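Long-range contacts in type III Pentaketide Synthase (Neurospora crassa, PDB 3EUO), which probably builds pentaketides by repeated acyl transfer and chain extension, as a type III polyketide synthase of the chalcone/stilbene synthase family: residues 50-54 / 176-180; 73-77 / 110-115. One frame throughout, in Å; residues are numbered along the deposited sequence.

Contact 1 of 2, residues 50-54 / 176-180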
# COMPACT_ATOMS: atom_id res chain seq x y z
N GLN A 50 7.12 -29.65 -3.78
CA GLN A 50 6.45 -29.02 -4.92
C GLN A 50 6.13 -27.57 -4.63
O GLN A 50 5.80 -27.23 -3.50
CB GLN A 50 5.15 -29.75 -5.25
CG GLN A 50 5.34 -31.12 -5.89
CD GLN A 50 4.09 -31.63 -6.54
OE1 GLN A 50 3.02 -31.67 -5.92
NE2 GLN A 50 4.20 -32.02 -7.81
N ARG A 51 6.24 -26.73 -5.66
CA ARG A 51 5.84 -25.33 -5.57
C ARG A 51 4.63 -25.07 -6.45
O ARG A 51 4.58 -25.52 -7.60
CB ARG A 51 6.98 -24.40 -5.98
CG ARG A 51 8.21 -24.40 -5.07
CD ARG A 51 9.32 -23.50 -5.64
NE ARG A 51 9.72 -23.92 -6.98
CZ ARG A 51 9.42 -23.27 -8.11
NH1 ARG A 51 8.70 -22.15 -8.08
NH2 ARG A 51 9.82 -23.76 -9.28
N SER A 52 3.66 -24.35 -5.92
CA SER A 52 2.45 -24.01 -6.66
C SER A 52 2.76 -22.89 -7.65
O SER A 52 3.46 -21.94 -7.31
CB SER A 52 1.36 -23.57 -5.69
OG SER A 52 0.88 -24.70 -4.95
N SER A 53 2.23 -23.02 -8.87
CA SER A 53 2.51 -22.05 -9.94
C SER A 53 1.33 -21.83 -10.88
O SER A 53 0.56 -22.76 -11.17
CB SER A 53 3.73 -22.48 -10.74
OG SER A 53 4.04 -21.56 -11.77
N ILE A 54 1.21 -20.60 -11.37
CA ILE A 54 0.22 -20.27 -12.40
C ILE A 54 0.49 -20.99 -13.72
O ILE A 54 -0.39 -21.08 -14.58
CB ILE A 54 0.14 -18.74 -12.66
CG1 ILE A 54 1.50 -18.18 -13.11
CG2 ILE A 54 -0.40 -18.01 -11.45
CD1 ILE A 54 1.67 -18.11 -14.63
N VAL A 176 2.18 -13.69 -7.08
CA VAL A 176 2.60 -14.48 -8.24
C VAL A 176 4.10 -14.23 -8.41
O VAL A 176 4.52 -13.22 -8.98
CB VAL A 176 1.84 -14.08 -9.53
CG1 VAL A 176 2.32 -14.93 -10.72
CG2 VAL A 176 0.32 -14.24 -9.34
N SER A 177 4.90 -15.16 -7.89
CA SER A 177 6.35 -15.01 -7.88
C SER A 177 7.04 -15.86 -8.95
O SER A 177 8.15 -15.53 -9.38
CB SER A 177 6.90 -15.42 -6.52
OG SER A 177 6.61 -16.78 -6.26
N THR A 178 6.40 -16.95 -9.37
CA THR A 178 7.08 -17.94 -10.23
C THR A 178 7.40 -17.41 -11.62
O THR A 178 8.32 -17.90 -12.28
CB THR A 178 6.29 -19.26 -10.38
OG1 THR A 178 5.03 -19.00 -11.00
CG2 THR A 178 6.11 -19.94 -9.03
N THR A 179 6.65 -16.39 -12.04
CA THR A 179 6.84 -15.77 -13.36
C THR A 179 8.14 -14.97 -13.43
O THR A 179 8.55 -14.54 -14.51
CB THR A 179 5.65 -14.87 -13.72
OG1 THR A 179 5.38 -13.96 -12.63
CG2 THR A 179 4.40 -15.72 -13.99
N MET A 180 8.78 -14.76 -12.28
CA MET A 180 10.03 -14.00 -12.21
C MET A 180 11.25 -14.92 -12.29
O MET A 180 12.39 -14.46 -12.12
CB MET A 180 10.04 -13.08 -10.98
CG MET A 180 9.13 -11.83 -11.15
SD MET A 180 8.96 -10.79 -9.68
CE MET A 180 7.20 -10.49 -9.73
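Thr178 sits against Arg51, Ser52 and Ser53 and uses both of its branches. The side chains of Thr178 and Arg51 run past each other in opposite directions, and the methyl CG2 reaches the guanidinium edge, near the plane of the group, with Arg51 NH1 3.5 Å from Thr178 CG2. The same methyl lies 3.7 Å from the backbone oxygen of Ser52, Ser52 O to Thr178 CG2. Thr178 OG1 turns the other way, to Ser53, where Thr178 OG1 and Ser53 OG stand 2.9 Å apart; with OG1 between the backbone N and the carbonyl carbon (chi1 62°), CG2 stands anti to the carbonyl carbon, on the arginine's side. Strand 51-53, paired antiparallel with strand 15-17, here meets the loop that leaves strand 168-175 of the large mixed sheet of this thiolase-type fold. That loop tightens into a 3-10 turn, Met180 N bonding back to Ser177 O at 3.1 Å, and Met180 then occupies the N-cap position of helix 181-191. Asp203 ties the two segments together, since its OD2 bonds both Ile54 N and Thr178 OG1 while its OD1 takes Ser177 N. Arg51 NH1 is bonded to Phe201 O, and Ser53 OG to Gly55 O. Past the hydroxyls the contact turns apolar with Ile54, whose side chain crosses those of Val176 and Thr179 at about a right angle. The end methyl packs on the threonine methyl, Ile54 CD1 to Thr179 CG2 3.7 Å, while Ile54 CG1 lies 4.1 Å from Val176 CG1.

Contact 2 of 2, residues 73-77 / 110-115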
# COMPACT_ATOMS: atom_id res chain seq x y z
N LEU A 73 4.81 -8.94 -16.89
CA LEU A 73 4.48 -9.60 -15.63
C LEU A 73 3.13 -9.14 -15.12
O LEU A 73 2.31 -9.96 -14.69
CB LEU A 73 5.56 -9.33 -14.57
CG LEU A 73 6.91 -10.02 -14.80
CD1 LEU A 73 7.95 -9.47 -13.84
CD2 LEU A 73 6.78 -11.54 -14.64
N HIS A 74 2.88 -7.84 -15.18
CA HIS A 74 1.61 -7.31 -14.69
C HIS A 74 0.42 -7.91 -15.43
O HIS A 74 -0.59 -8.25 -14.81
CB HIS A 74 1.55 -5.78 -14.77
CG HIS A 74 0.20 -5.25 -14.41
ND1 HIS A 74 -0.70 -4.80 -15.36
CD2 HIS A 74 -0.43 -5.16 -13.22
CE1 HIS A 74 -1.82 -4.43 -14.75
NE2 HIS A 74 -1.68 -4.64 -13.46
N GLU A 75 0.55 -8.06 -16.74
CA GLU A 75 -0.52 -8.63 -17.55
C GLU A 75 -0.92 -10.02 -17.05
O GLU A 75 -2.12 -10.31 -16.96
CB GLU A 75 -0.11 -8.67 -19.02
CG GLU A 75 -0.08 -7.28 -19.64
CD GLU A 75 0.67 -7.21 -20.96
OE1 GLU A 75 1.26 -8.22 -21.40
OE2 GLU A 75 0.66 -6.11 -21.57
N VAL A 76 0.06 -10.84 -16.69
CA VAL A 76 -0.20 -12.20 -16.20
C VAL A 76 -0.67 -12.20 -14.73
O VAL A 76 -1.50 -13.05 -14.34
CB VAL A 76 1.00 -13.14 -16.48
CG1 VAL A 76 0.91 -14.44 -15.67
CG2 VAL A 76 1.06 -13.47 -17.97
N PHE A 77 -0.17 -11.26 -13.94
CA PHE A 77 -0.69 -11.06 -12.58
C PHE A 77 -2.20 -10.83 -12.65
O PHE A 77 -2.97 -11.41 -11.88
CB PHE A 77 0.00 -9.89 -11.88
CG PHE A 77 -0.31 -9.78 -10.41
CD1 PHE A 77 0.51 -10.41 -9.47
CD2 PHE A 77 -1.41 -9.05 -9.96
CE1 PHE A 77 0.23 -10.31 -8.11
CE2 PHE A 77 -1.70 -8.94 -8.59
CZ PHE A 77 -0.86 -9.57 -7.67
N THR A 110 0.24 -7.30 -1.73
CA THR A 110 1.05 -8.03 -2.71
C THR A 110 2.40 -7.34 -2.83
O THR A 110 2.49 -6.13 -2.64
CB THR A 110 0.38 -8.13 -4.11
OG1 THR A 110 1.14 -9.01 -4.94
CG2 THR A 110 0.27 -6.75 -4.79
N CYS A 111 3.45 -8.10 -3.13
CA CYS A 111 4.72 -7.46 -3.50
C CYS A 111 5.13 -7.84 -4.92
O CYS A 111 6.24 -7.51 -5.34
CB CYS A 111 5.82 -7.82 -2.49
SG CYS A 111 6.21 -9.57 -2.48
N THR A 112 4.23 -8.49 -5.65
CA THR A 112 4.57 -9.03 -6.98
C THR A 112 3.78 -8.36 -8.12
O THR A 112 3.69 -8.89 -9.25
CB THR A 112 4.44 -10.55 -7.01
OG1 THR A 112 3.18 -10.95 -6.44
CG2 THR A 112 5.58 -11.19 -6.21
N ASP A 113 3.23 -7.20 -7.81
CA ASP A 113 2.55 -6.34 -8.77
C ASP A 113 2.63 -4.87 -8.36
O ASP A 113 2.75 -4.55 -7.17
CB ASP A 113 1.07 -6.72 -8.91
CG ASP A 113 0.42 -6.07 -10.12
OD1 ASP A 113 0.97 -6.22 -11.23
OD2 ASP A 113 -0.64 -5.42 -9.97
N SER A 114 2.55 -4.00 -9.36
CA SER A 114 2.30 -2.58 -9.14
C SER A 114 1.33 -2.13 -10.22
O SER A 114 1.50 -2.45 -11.39
CB SER A 114 3.60 -1.77 -9.26
OG SER A 114 3.33 -0.39 -9.16
N ALA A 115 0.30 -1.38 -9.82
CA ALA A 115 -0.77 -1.00 -10.74
C ALA A 115 -1.56 0.16 -10.16
O ALA A 115 -1.63 0.31 -8.96
CB ALA A 115 -1.71 -2.18 -10.99
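Asp113 lies flat over the ring of Phe77. Its methylene carbon makes a CH-pi contact almost exactly above the middle of the ring, Asp113 CB lying 3.4 Å from the Phe77 ring centroid and 5° off the normal. The carboxylate continues over the same face, stacked nearly parallel to the ring, with Asp113 CG 3.5 Å from Phe77 CD2. Swung anti to the backbone N (chi1 -170°), the phenylalanine side chain leaves helix 70-96 and drives its far end toward two threonine hydroxyls. Thr112 OG1 comes at the ring edge, near its plane, 3.4 Å from Phe77 CE1, whereas Thr110 OG1 approaches obliquely, 3.4 Å from Phe77 CZ. One turn earlier in the helix, His74 lies beside the Asp113 carboxylate, but its ring is probably turned over in the model and the approach is too close to be trusted. Replacing Phe77 by an alanine is likely to open a gap beside the two threonines and leave the Asp113 side chain without the ring face it lies on, free to turn.

The loop behind these residues is shaped by an ST turn, Thr112 N donating to Thr110 OG1 at 3.2 Å and 168°, nearly straight. Glu175 OE1 bonds both threonine hydroxyls, and Thr110 OG1 also bonds Leu174 O, so the polar groups at the ring's end are fixed by strand 168-175. Ser114 OG bonds Trp250 of the second subunit; Val245 of that subunit also packs on His74. Helix 70-96 lies against the loop between strand 105-109 and helix 119-127, with Tyr119 meeting the Phe77 ring edge-to-face.

Overall arrangement
Both contacts are largely buried and lie in the N-terminal half of the chain, their centres about 13 Å apart. They meet where the loops after the adjacent parallel strands 105-109 and 168-175 come together: Val176 N probably hydrogen-bonds Thr112 OG1, and Val176 packs its other methyl on Phe77. Helix 70-96 serves both, with Leu73 touching Thr179 and Met180. The chemistry differs with place. Contact 1 is touched by no other chain; it mixes hydroxyls and a guanidinium with aliphatic packing and relies on a shared aspartate, Asp203. Contact 2 is built on an aromatic face and looks outward to the dimer partner, the second subunit, which reaches it.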